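Side-chain contacts in cytochrome P450 monooxygenase (Rhodococcus sp. ECU0066, PDB 6KBH), which probably acts as a self-sufficient monooxygenase, carrying heme, FMN and a [2Fe-2S] cluster on a single polypeptide chain: residues A56-S61 against V77-E82; K85-G90 against A351-V356; G48-D53 against V329-R334. All blocks are in the same frame, centred on the assembly; numbering follows the deposited sequence.

Interaction 1 (A56-S61 against V77-E82)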
loop_
_atom_site.group_PDB
_atom_site.type_symbol
_atom_site.label_atom_id
_atom_site.label_comp_id
_atom_site.label_asym_id
_atom_site.label_seq_id
_atom_site.Cartn_x
_atom_site.Cartn_y
_atom_site.Cartn_z
ATOM N N ALA A 56 10.285 22.256 4.563
ATOM C CA ALA A 56 11.542 22.995 4.573
ATOM C C ALA A 56 11.583 24.023 5.695
ATOM O O ALA A 56 12.649 24.273 6.268
ATOM C CB ALA A 56 11.760 23.678 3.224
ATOM N N SER A 57 10.437 24.618 6.030
ATOM C CA SER A 57 10.403 25.670 7.039
ATOM C C SER A 57 10.770 25.168 8.430
ATOM O O SER A 57 11.073 25.984 9.304
ATOM C CB SER A 57 9.020 26.321 7.077
ATOM O OG SER A 57 8.143 25.611 7.930
ATOM N N LEU A 58 10.747 23.855 8.663
ATOM C CA LEU A 58 11.120 23.300 9.960
ATOM C C LEU A 58 12.305 22.346 9.857
ATOM O O LEU A 58 12.515 21.526 10.756
ATOM C CB LEU A 58 9.933 22.598 10.621
ATOM C CG LEU A 58 8.717 23.467 10.952
ATOM C CD1 LEU A 58 7.560 23.116 10.039
ATOM C CD2 LEU A 58 8.313 23.311 12.407
ATOM N N ARG A 59 13.078 22.431 8.770
ATOM C CA ARG A 59 14.354 21.726 8.705
ATOM C C ARG A 59 15.213 22.034 9.927
ATOM O O ARG A 59 15.868 21.141 10.477
ATOM C CB ARG A 59 15.090 22.106 7.420
ATOM C CG ARG A 59 16.411 21.388 7.202
ATOM C CD ARG A 59 16.207 20.014 6.584
ATOM N NE ARG A 59 17.468 19.412 6.158
ATOM C CZ ARG A 59 18.241 18.670 6.946
ATOM N NH1 ARG A 59 17.879 18.443 8.200
ATOM N NH2 ARG A 59 19.373 18.155 6.482
ATOM N N TRP A 60 15.215 23.297 10.371
ATOM C CA TRP A 60 15.986 23.675 11.551
ATOM C C TRP A 60 15.500 22.943 12.796
ATOM O O TRP A 60 16.289 22.685 13.712
ATOM C CB TRP A 60 15.920 25.190 11.767
ATOM C CG TRP A 60 14.551 25.679 12.137
ATOM C CD1 TRP A 60 13.573 26.104 11.285
ATOM C CD2 TRP A 60 13.999 25.773 13.458
ATOM N NE1 TRP A 60 12.449 26.459 11.992
ATOM C CE2 TRP A 60 12.685 26.263 13.327
ATOM C CE3 TRP A 60 14.489 25.488 14.737
ATOM C CZ2 TRP A 60 11.856 26.482 14.426
ATOM C CZ3 TRP A 60 13.662 25.701 15.827
ATOM C CH2 TRP A 60 12.361 26.193 15.663
ATOM N N SER A 61 14.213 22.599 12.848
ATOM C CA SER A 61 13.689 21.903 14.018
ATOM C C SER A 61 14.039 20.416 13.993
ATOM O O SER A 61 14.332 19.827 15.038
ATOM C CB SER A 61 12.176 22.108 14.116
ATOM O OG SER A 61 11.680 21.657 15.365
ATOM N N VAL A 77 5.181 22.117 19.382
ATOM C CA VAL A 77 5.381 21.653 18.014
ATOM C C VAL A 77 6.314 20.451 18.034
ATOM O O VAL A 77 7.364 20.482 18.689
ATOM C CB VAL A 77 5.941 22.767 17.116
ATOM C CG1 VAL A 77 5.988 22.312 15.666
ATOM C CG2 VAL A 77 5.106 24.021 17.255
ATOM N N VAL A 78 5.931 19.399 17.312
ATOM C CA VAL A 78 6.685 18.153 17.241
ATOM C C VAL A 78 7.011 17.885 15.782
ATOM O O VAL A 78 6.125 17.910 14.921
ATOM C CB VAL A 78 5.911 16.982 17.865
ATOM C CG1 VAL A 78 6.735 15.701 17.796
ATOM C CG2 VAL A 78 5.552 17.312 19.302
ATOM N N THR A 79 8.280 17.614 15.513
ATOM C CA THR A 79 8.835 17.822 14.191
ATOM C C THR A 79 9.413 16.567 13.547
ATOM O O THR A 79 9.290 16.429 12.328
ATOM C CB THR A 79 9.883 18.942 14.281
ATOM O OG1 THR A 79 9.209 20.210 14.312
ATOM C CG2 THR A 79 10.853 18.926 13.151
ATOM N N ARG A 80 9.931 15.607 14.319
ATOM C CA ARG A 80 10.611 14.450 13.748
ATOM C C ARG A 80 9.711 13.208 13.714
ATOM O O ARG A 80 8.808 13.042 14.538
ATOM C CB ARG A 80 11.904 14.170 14.520
ATOM C CG ARG A 80 12.883 15.331 14.396
ATOM C CD ARG A 80 14.343 14.942 14.535
ATOM N NE ARG A 80 14.745 14.760 15.923
ATOM C CZ ARG A 80 15.958 15.042 16.385
ATOM N NH1 ARG A 80 16.883 15.536 15.572
ATOM N NH2 ARG A 80 16.243 14.844 17.663
ATOM N N TYR A 81 9.994 12.323 12.754
ATOM C CA TYR A 81 9.046 11.293 12.331
ATOM C C TYR A 81 8.841 10.212 13.391
ATOM O O TYR A 81 7.706 9.770 13.614
ATOM C CB TYR A 81 9.522 10.700 11.000
ATOM C CG TYR A 81 8.849 9.424 10.531
ATOM C CD1 TYR A 81 9.280 8.182 10.973
ATOM C CD2 TYR A 81 7.823 9.464 9.592
ATOM C CE1 TYR A 81 8.686 7.026 10.537
ATOM C CE2 TYR A 81 7.222 8.303 9.148
ATOM C CZ TYR A 81 7.662 7.088 9.623
ATOM O OH TYR A 81 7.079 5.922 9.194
ATOM N N GLU A 82 9.916 9.766 14.047
ATOM C CA GLU A 82 9.750 8.848 15.171
ATOM C C GLU A 82 8.824 9.450 16.224
ATOM O O GLU A 82 7.959 8.759 16.773
ATOM C CB GLU A 82 11.107 8.512 15.801
ATOM C CG GLU A 82 12.018 7.495 15.075
ATOM C CD GLU A 82 11.282 6.337 14.409
ATOM O OE1 GLU A 82 11.041 5.313 15.085
ATOM O OE2 GLU A 82 10.958 6.438 13.206
#

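Interaction 2 (K85-G90 against A351-V356). With HEM (protoporphyrin IX containing Fe), chain C.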
loop_
_atom_site.group_PDB
_atom_site.type_symbol
_atom_site.label_atom_id
_atom_site.label_comp_id
_atom_site.label_asym_id
_atom_site.label_seq_id
_atom_site.Cartn_x
_atom_site.Cartn_y
_atom_site.Cartn_z
ATOM N N LYS A 85 5.067 9.825 15.086
ATOM C CA LYS A 85 4.517 8.477 15.073
ATOM C C LYS A 85 4.270 7.989 16.494
ATOM O O LYS A 85 3.253 7.340 16.773
ATOM C CB LYS A 85 5.448 7.514 14.331
ATOM C CG LYS A 85 4.897 6.095 14.252
ATOM C CD LYS A 85 5.962 5.055 13.937
ATOM C CE LYS A 85 6.181 4.914 12.441
ATOM N NZ LYS A 85 6.922 3.667 12.104
ATOM N N ALA A 86 5.187 8.307 17.410
ATOM C CA ALA A 86 5.017 7.906 18.801
ATOM C C ALA A 86 3.820 8.593 19.444
ATOM O O ALA A 86 3.176 8.014 20.325
ATOM C CB ALA A 86 6.289 8.204 19.593
ATOM N N VAL A 87 3.510 9.822 19.029
ATOM C CA VAL A 87 2.332 10.493 19.566
ATOM C C VAL A 87 1.064 9.805 19.083
ATOM O O VAL A 87 0.097 9.651 19.837
ATOM C CB VAL A 87 2.349 11.987 19.193
ATOM C CG1 VAL A 87 1.063 12.660 19.638
ATOM C CG2 VAL A 87 3.547 12.667 19.823
ATOM N N PHE A 88 1.059 9.358 17.825
ATOM C CA PHE A 88 -0.122 8.703 17.272
ATOM C C PHE A 88 -0.425 7.390 17.987
ATOM O O PHE A 88 -1.593 7.060 18.221
ATOM C CB PHE A 88 0.065 8.467 15.774
ATOM C CG PHE A 88 -0.337 9.637 14.922
ATOM C CD1 PHE A 88 -1.647 10.097 14.926
ATOM C CD2 PHE A 88 0.586 10.270 14.109
ATOM C CE1 PHE A 88 -2.025 11.170 14.142
ATOM C CE2 PHE A 88 0.216 11.350 13.324
ATOM C CZ PHE A 88 -1.091 11.800 13.340
ATOM N N ARG A 89 0.612 6.628 18.348
ATOM C CA ARG A 89 0.382 5.312 18.938
ATOM C C ARG A 89 -0.070 5.396 20.391
ATOM O O ARG A 89 -0.909 4.594 20.821
ATOM C CB ARG A 89 1.646 4.455 18.826
ATOM C CG ARG A 89 1.835 3.455 19.957
ATOM C CD ARG A 89 3.023 2.542 19.686
ATOM N NE ARG A 89 4.285 3.261 19.830
ATOM C CZ ARG A 89 5.140 3.480 18.836
ATOM N NH1 ARG A 89 4.872 3.020 17.622
ATOM N NH2 ARG A 89 6.266 4.155 19.052
ATOM N N GLY A 90 0.456 6.348 21.158
ATOM C CA GLY A 90 0.054 6.496 22.543
ATOM C C GLY A 90 -1.259 7.236 22.678
ATOM O O GLY A 90 -1.284 8.388 23.124
ATOM N N ALA A 351 -1.392 20.320 27.694
ATOM C CA ALA A 351 -0.712 20.873 26.533
ATOM C C ALA A 351 -1.311 20.315 25.249
ATOM O O ALA A 351 -1.734 19.158 25.184
ATOM C CB ALA A 351 0.782 20.561 26.588
ATOM N N LYS A 352 -1.345 21.156 24.223
ATOM C CA LYS A 352 -1.875 20.794 22.918
ATOM C C LYS A 352 -0.711 20.616 21.957
ATOM O O LYS A 352 0.188 21.460 21.906
ATOM C CB LYS A 352 -2.842 21.864 22.406
ATOM C CG LYS A 352 -4.059 22.074 23.298
ATOM C CD LYS A 352 -4.989 23.136 22.730
ATOM C CE LYS A 352 -6.199 23.362 23.621
ATOM N NZ LYS A 352 -7.122 24.382 23.045
ATOM N N LEU A 353 -0.718 19.515 21.215
ATOM C CA LEU A 353 0.387 19.171 20.334
ATOM C C LEU A 353 0.061 19.527 18.891
ATOM O O LEU A 353 -1.050 19.280 18.413
ATOM C CB LEU A 353 0.721 17.681 20.437
ATOM C CG LEU A 353 1.358 17.238 21.756
ATOM C CD1 LEU A 353 1.904 15.814 21.649
ATOM C CD2 LEU A 353 2.453 18.209 22.184
ATOM N N LEU A 354 1.032 20.124 18.205
ATOM C CA LEU A 354 1.000 20.270 16.753
ATOM C C LEU A 354 2.060 19.330 16.190
ATOM O O LEU A 354 3.253 19.651 16.197
ATOM C CB LEU A 354 1.255 21.707 16.324
ATOM C CG LEU A 354 0.986 21.908 14.834
ATOM C CD1 LEU A 354 -0.488 21.672 14.543
ATOM C CD2 LEU A 354 1.413 23.288 14.367
ATOM N N ILE A 355 1.627 18.170 15.709
ATOM C CA ILE A 355 2.531 17.146 15.205
ATOM C C ILE A 355 2.584 17.281 13.685
ATOM O O ILE A 355 1.606 17.010 12.982
ATOM C CB ILE A 355 2.106 15.746 15.669
ATOM C CG1 ILE A 355 0.667 15.413 15.256
ATOM C CG2 ILE A 355 2.215 15.659 17.187
ATOM C CD1 ILE A 355 0.092 14.201 15.963
ATOM N N VAL A 356 3.730 17.719 13.171
ATOM C CA VAL A 356 3.835 18.169 11.782
ATOM C C VAL A 356 4.094 16.932 10.927
ATOM O O VAL A 356 5.236 16.501 10.741
ATOM C CB VAL A 356 4.910 19.240 11.606
ATOM C CG1 VAL A 356 4.881 19.792 10.194
ATOM C CG2 VAL A 356 4.712 20.358 12.621
HETATM C CHA HEM C . -8.936 10.301 10.200
HETATM C CHB HEM C . -5.926 12.262 6.659
HETATM C CHC HEM C . -9.421 10.978 2.898
HETATM C CHD HEM C . -12.377 9.040 6.436
HETATM C C1A HEM C . -7.933 10.915 9.328
HETATM C C2A HEM C . -6.779 11.408 10.089
HETATM C C3A HEM C . -5.942 11.947 9.109
HETATM C C4A HEM C . -6.678 11.734 7.835
HETATM C CMA HEM C . -4.610 12.596 9.319
HETATM C CAA HEM C . -6.520 11.336 11.562
HETATM C CBA HEM C . -5.509 10.310 11.970
HETATM C CGA HEM C . -5.335 9.986 13.416
HETATM O O1A HEM C . -5.852 10.894 14.118
HETATM O O2A HEM C . -4.715 8.893 13.533
HETATM C C1B HEM C . -6.562 12.121 5.311
HETATM C C2B HEM C . -5.938 12.593 3.991
HETATM C C3B HEM C . -7.036 12.184 2.819
HETATM C C4B HEM C . -8.186 11.527 3.558
HETATM C CMB HEM C . -4.626 13.278 3.812
HETATM C CAB HEM C . -6.942 12.423 1.351
HETATM C CBB HEM C . -5.712 11.968 0.645
HETATM C C1C HEM C . -10.410 10.362 3.828
HETATM C C2C HEM C . -11.542 9.887 3.076
HETATM C C3C HEM C . -12.377 9.351 4.030
HETATM C C4C HEM C . -11.653 9.553 5.276
HETATM C CMC HEM C . -11.760 9.956 1.601
HETATM C CAC HEM C . -13.701 8.692 3.795
HETATM C CBC HEM C . -14.966 9.368 4.187
HETATM C C1D HEM C . -11.570 9.298 7.635
HETATM C C2D HEM C . -12.236 8.802 8.885
HETATM C C3D HEM C . -11.161 9.196 10.073
HETATM C C4D HEM C . -10.038 9.856 9.325
HETATM C CMD HEM C . -13.557 8.123 8.991
HETATM C CAD HEM C . -11.291 8.931 11.531
HETATM C CBD HEM C . -10.992 7.532 11.960
HETATM C CGD HEM C . -10.693 7.316 13.399
HETATM O O1D HEM C . -10.400 8.426 13.904
HETATM O O2D HEM C . -10.804 6.099 13.699
HETATM N NA HEM C . -7.898 11.108 7.942
HETATM N NB HEM C . -7.867 11.422 5.054
HETATM N NC HEM C . -10.455 10.167 5.190
HETATM N ND HEM C . -10.182 9.931 7.779
HETATM FE FE HEM C . -9.074 10.825 6.405
#

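Interaction 3 (G48-D53 against V329-R334). With HEM (protoporphyrin IX containing Fe), chain C.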
loop_
_atom_site.group_PDB
_atom_site.type_symbol
_atom_site.label_atom_id
_atom_site.label_comp_id
_atom_site.label_asym_id
_atom_site.label_seq_id
_atom_site.Cartn_x
_atom_site.Cartn_y
_atom_site.Cartn_z
ATOM N N GLY A 48 4.298 33.221 5.944
ATOM C CA GLY A 48 5.716 33.057 5.737
ATOM C C GLY A 48 6.143 31.649 5.371
ATOM O O GLY A 48 5.480 30.939 4.604
ATOM N N PRO A 49 7.269 31.216 5.946
ATOM C CA PRO A 49 7.948 30.011 5.441
ATOM C C PRO A 49 7.131 28.736 5.560
ATOM O O PRO A 49 7.327 27.812 4.760
ATOM C CB PRO A 49 9.216 29.939 6.307
ATOM C CG PRO A 49 9.339 31.273 6.947
ATOM C CD PRO A 49 7.958 31.791 7.108
ATOM N N TYR A 50 6.235 28.642 6.539
ATOM C CA TYR A 50 5.474 27.414 6.702
ATOM C C TYR A 50 4.313 27.327 5.719
ATOM O O TYR A 50 3.867 26.218 5.404
ATOM C CB TYR A 50 4.995 27.305 8.156
ATOM C CG TYR A 50 4.139 26.101 8.516
ATOM C CD1 TYR A 50 2.782 26.063 8.217
ATOM C CD2 TYR A 50 4.676 25.039 9.234
ATOM C CE1 TYR A 50 2.000 24.985 8.571
ATOM C CE2 TYR A 50 3.898 23.954 9.591
ATOM C CZ TYR A 50 2.559 23.937 9.258
ATOM O OH TYR A 50 1.759 22.875 9.601
ATOM N N GLN A 51 3.830 28.462 5.211
ATOM C CA GLN A 51 2.823 28.417 4.156
ATOM C C GLN A 51 3.438 28.125 2.794
ATOM O O GLN A 51 2.786 27.504 1.948
ATOM C CB GLN A 51 2.033 29.729 4.095
ATOM C CG GLN A 51 1.054 29.953 5.249
ATOM C CD GLN A 51 0.112 28.778 5.488
ATOM O OE1 GLN A 51 -0.244 28.046 4.564
ATOM N NE2 GLN A 51 -0.295 28.598 6.741
ATOM N N VAL A 52 4.680 28.550 2.559
ATOM C CA VAL A 52 5.293 28.302 1.257
ATOM C C VAL A 52 5.702 26.834 1.118
ATOM O O VAL A 52 5.431 26.198 0.094
ATOM C CB VAL A 52 6.474 29.271 1.017
ATOM C CG1 VAL A 52 6.028 30.725 1.206
ATOM C CG2 VAL A 52 7.643 28.962 1.921
ATOM N N ASP A 53 6.325 26.260 2.148
ATOM C CA ASP A 53 6.829 24.886 2.184
ATOM C C ASP A 53 6.997 24.552 3.662
ATOM O O ASP A 53 8.037 24.862 4.248
ATOM C CB ASP A 53 8.145 24.760 1.390
ATOM C CG ASP A 53 8.794 23.358 1.485
ATOM O OD1 ASP A 53 8.650 22.641 2.500
ATOM O OD2 ASP A 53 9.456 22.981 0.486
ATOM N N VAL A 329 -2.216 17.098 4.622
ATOM C CA VAL A 329 -2.202 17.323 6.060
ATOM C C VAL A 329 -0.801 17.802 6.416
ATOM O O VAL A 329 0.133 17.000 6.536
ATOM C CB VAL A 329 -2.586 16.065 6.845
ATOM C CG1 VAL A 329 -2.462 16.304 8.337
ATOM C CG2 VAL A 329 -4.004 15.643 6.491
ATOM N N ALA A 330 -0.643 19.119 6.572
ATOM C CA ALA A 330 0.648 19.657 6.978
ATOM C C ALA A 330 0.956 19.321 8.429
ATOM O O ALA A 330 2.120 19.106 8.781
ATOM C CB ALA A 330 0.679 21.170 6.763
ATOM N N ALA A 331 -0.068 19.256 9.274
ATOM C CA ALA A 331 0.122 18.960 10.685
ATOM C C ALA A 331 -1.197 18.470 11.254
ATOM O O ALA A 331 -2.261 18.681 10.670
ATOM C CB ALA A 331 0.627 20.187 11.453
ATOM N N TRP A 332 -1.112 17.806 12.403
ATOM C CA TRP A 332 -2.283 17.301 13.100
ATOM C C TRP A 332 -2.122 17.615 14.581
ATOM O O TRP A 332 -1.113 18.186 15.005
ATOM C CB TRP A 332 -2.481 15.802 12.844
ATOM C CG TRP A 332 -3.907 15.367 12.967
ATOM C CD1 TRP A 332 -4.410 14.442 13.835
ATOM C CD2 TRP A 332 -5.021 15.849 12.205
ATOM N NE1 TRP A 332 -5.765 14.313 13.656
ATOM C CE2 TRP A 332 -6.165 15.167 12.662
ATOM C CE3 TRP A 332 -5.161 16.790 11.180
ATOM C CZ2 TRP A 332 -7.434 15.395 12.129
ATOM C CZ3 TRP A 332 -6.422 17.017 10.651
ATOM C CH2 TRP A 332 -7.541 16.321 11.127
ATOM N N ARG A 333 -3.125 17.248 15.378
ATOM C CA ARG A 333 -3.215 17.761 16.736
ATOM C C ARG A 333 -3.600 16.666 17.718
ATOM O O ARG A 333 -4.437 15.810 17.418
ATOM C CB ARG A 333 -4.223 18.917 16.815
ATOM C CG ARG A 333 -3.804 20.120 15.984
ATOM C CD ARG A 333 -4.796 21.255 16.083
ATOM N NE ARG A 333 -6.073 20.941 15.464
ATOM C CZ ARG A 333 -7.168 21.669 15.630
ATOM N NH1 ARG A 333 -7.130 22.748 16.404
ATOM N NH2 ARG A 333 -8.296 21.320 15.031
ATOM N N ARG A 334 -2.982 16.714 18.897
ATOM C CA ARG A 334 -3.296 15.824 20.002
ATOM C C ARG A 334 -3.273 16.621 21.298
ATOM O O ARG A 334 -2.588 17.642 21.404
ATOM C CB ARG A 334 -2.312 14.646 20.082
ATOM C CG ARG A 334 -2.524 13.584 19.008
ATOM C CD ARG A 334 -3.808 12.802 19.251
ATOM N NE ARG A 334 -3.987 11.719 18.289
ATOM C CZ ARG A 334 -4.654 11.836 17.144
ATOM N NH1 ARG A 334 -5.206 12.992 16.806
ATOM N NH2 ARG A 334 -4.766 10.795 16.333
HETATM C CHA HEM C . -8.936 10.301 10.200
HETATM C CHB HEM C . -5.926 12.262 6.659
HETATM C CHC HEM C . -9.421 10.978 2.898
HETATM C CHD HEM C . -12.377 9.040 6.436
HETATM C C1A HEM C . -7.933 10.915 9.328
HETATM C C2A HEM C . -6.779 11.408 10.089
HETATM C C3A HEM C . -5.942 11.947 9.109
HETATM C C4A HEM C . -6.678 11.734 7.835
HETATM C CMA HEM C . -4.610 12.596 9.319
HETATM C CAA HEM C . -6.520 11.336 11.562
HETATM C CBA HEM C . -5.509 10.310 11.970
HETATM C CGA HEM C . -5.335 9.986 13.416
HETATM O O1A HEM C . -5.852 10.894 14.118
HETATM O O2A HEM C . -4.715 8.893 13.533
HETATM C C1B HEM C . -6.562 12.121 5.311
HETATM C C2B HEM C . -5.938 12.593 3.991
HETATM C C3B HEM C . -7.036 12.184 2.819
HETATM C C4B HEM C . -8.186 11.527 3.558
HETATM C CMB HEM C . -4.626 13.278 3.812
HETATM C CAB HEM C . -6.942 12.423 1.351
HETATM C CBB HEM C . -5.712 11.968 0.645
HETATM C C1C HEM C . -10.410 10.362 3.828
HETATM C C2C HEM C . -11.542 9.887 3.076
HETATM C C3C HEM C . -12.377 9.351 4.030
HETATM C C4C HEM C . -11.653 9.553 5.276
HETATM C CMC HEM C . -11.760 9.956 1.601
HETATM C CAC HEM C . -13.701 8.692 3.795
HETATM C CBC HEM C . -14.966 9.368 4.187
HETATM C C1D HEM C . -11.570 9.298 7.635
HETATM C C2D HEM C . -12.236 8.802 8.885
HETATM C C3D HEM C . -11.161 9.196 10.073
HETATM C C4D HEM C . -10.038 9.856 9.325
HETATM C CMD HEM C . -13.557 8.123 8.991
HETATM C CAD HEM C . -11.291 8.931 11.531
HETATM C CBD HEM C . -10.992 7.532 11.960
HETATM C CGD HEM C . -10.693 7.316 13.399
HETATM O O1D HEM C . -10.400 8.426 13.904
HETATM O O2D HEM C . -10.804 6.099 13.699
HETATM N NA HEM C . -7.898 11.108 7.942
HETATM N NB HEM C . -7.867 11.422 5.054
HETATM N NC HEM C . -10.455 10.167 5.190
HETATM N ND HEM C . -10.182 9.931 7.779
HETATM FE FE HEM C . -9.074 10.825 6.405
#

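Interaction 1 (A56-S61 against V77-E82)
Val77, in strand 76-78, presents CG1 to the CD2 methyl of Leu58 at 4.1 Å, the two side chains lying roughly at right angles. Phe68 of the adjacent strand 67-69 touches both, and its backbone pairs with that of Val77. Val78 turns its side chain away, onto helix 81-89. Thr79 then carries the centre of the contact. Its OG1 is swung opposite the carbonyl carbon (chi1 -79°), which sets the hydroxyl against Ser61 and leaves CG2 beside it. OG1 donates a hydrogen bond to Ser61 OG at 3.1 Å, while Thr79 CG2 packs 3.6 Å from Ser61 CB. The serine hydroxyl passes the chain on to the backbone oxygen of Glu65, just past the end of helix 59-64, and in this way two buried hydroxyls are paired off in series. Leu58 CD2 lies 3.7 Å from Thr79 OG1. Arg80 stands at the N-cap of helix 81-89, and its NH1 is hydrogen-bonded to the backbone oxygen of Arg62, to one side of the contact. From Tyr81 the chain is helical and leaves the contact: that ring stacks on His366 and its hydroxyl bonds to Asp382 O. Leu58, for its part, is the N-cap residue of helix 59-64. The arrangement belongs to the N-terminal part of the cytochrome P450 fold, in which helix A (here 59-64) leads into the first hairpin of the main beta sheet, strands 67-69 and 76-78, and packs beside the turn into helix B.

Interaction 2 (K85-G90 against A351-V356)
Ile355 CD1 sits over one face of the Phe88 ring in a CH-pi contact, 4.0 Å from the ring centroid and 22° off the normal. The methyl is displaced toward the rim, closest to CZ at 3.7 Å. It gets there because CG1 of Ile355 is folded between the backbone N and the carbonyl carbon (chi1 57°), leaving CG2 for Val87.

The rest of the contact between helix and strand is aliphatic. Val87 and Ile355 meet tip to tip, CG1 of the valine 4.0 Å from CG2 of the isoleucine. That same Val87 CG1 touches Leu353 CD1 at 3.8 Å, so one branch fills the notch between two residues on the same side of the strand.

Phe88 also meets the heme: its CD1-CE1 side lies by the propionate, CE1 3.6 Å from O2A. With the ring cut back to an alanine, the Ile355 methyl is likely to lose the face it rests on, and a gap would probably open beside the propionate and Arg334.

The 85-89 part of helix 81-89 runs at 130° to strand 352-355, the axes of these pieces 10.0 Å apart at closest approach. Strand 352-355 is the middle one of its sheet, flanked by 76-78 and 332-336; Phe94 of edge strand 94-95 touches both Val87 and Leu353, and Arg334 of strand 332-336 lies against Val87 and Phe88.

Interaction 3 (G48-D53 against V329-R334)
Tyr50 reaches from helix 49-52 to two small residues, Ala330 and Ala331, and its hydroxyl end does nearly all the touching. OH lies 3.5 Å from Ala330 CB, with Ala331 CB at the same distance, while ring atom CZ is 4.2 Å from Ala330 CB. The reach comes from the first torsion: CG lies opposite the backbone N (chi1 178°), and the ring extends from the helix to the chain ahead of strand 332-336. The hydroxyl is buried among methyls but not left without a partner, since it is hydrogen-bonded to the backbone oxygen of Thr431.

In contrast to this close-fitted tip, the rest of the helix makes no contact with 329-334. Pro49 and Val52 are exposed on its outer side, and Gln51 points its amide to the backbone oxygen of Asn430. A single aromatic side chain therefore spans the contact, and only 89 Å² is buried in all.

Beyond the alanines, the second segment faces the heme. Val329 CG2 packs 3.6 Å from heme methyl CMB, and methyl CMA lies over one face of the Trp332 ring. Arg334, its chain bent at chi2 (-70°), brings its guanidinium edge-on to a propionate: NH2 donates an almost straight hydrogen bond to O1A (172°). NH1 donates to Arg333 O at 3.0 Å; together with the propionate bond, this restrains the rotation of the group. The arginine charge would be expected to offset that of the propionate.

An arginine on the strand following helix K (here 315-325) that binds a heme propionate is a familiar feature of the cytochrome P450 heme site.

All three contacts belong to one sheet and its surroundings. Interactions 1 and 2 join where strands 76-78 and 352-355 pair, Val78 N lying 2.9 Å from Leu354 O in a probable hydrogen bond; helix 81-89 also serves both. Interactions 2 and 3 join along the next pair of strands, with Ile355 N 2.8 Å from Trp332 O. They also share the heme, one propionate lying by Phe88 and Arg334, whose CD1 and NH2 respectively are 3.5 Å apart. Interaction 1 lies within the loop closed by interaction 3, and Leu58 CD1 packs 3.6 Å from Tyr50 CD2. The centres of interactions 1 and 3 are about 10 Å apart.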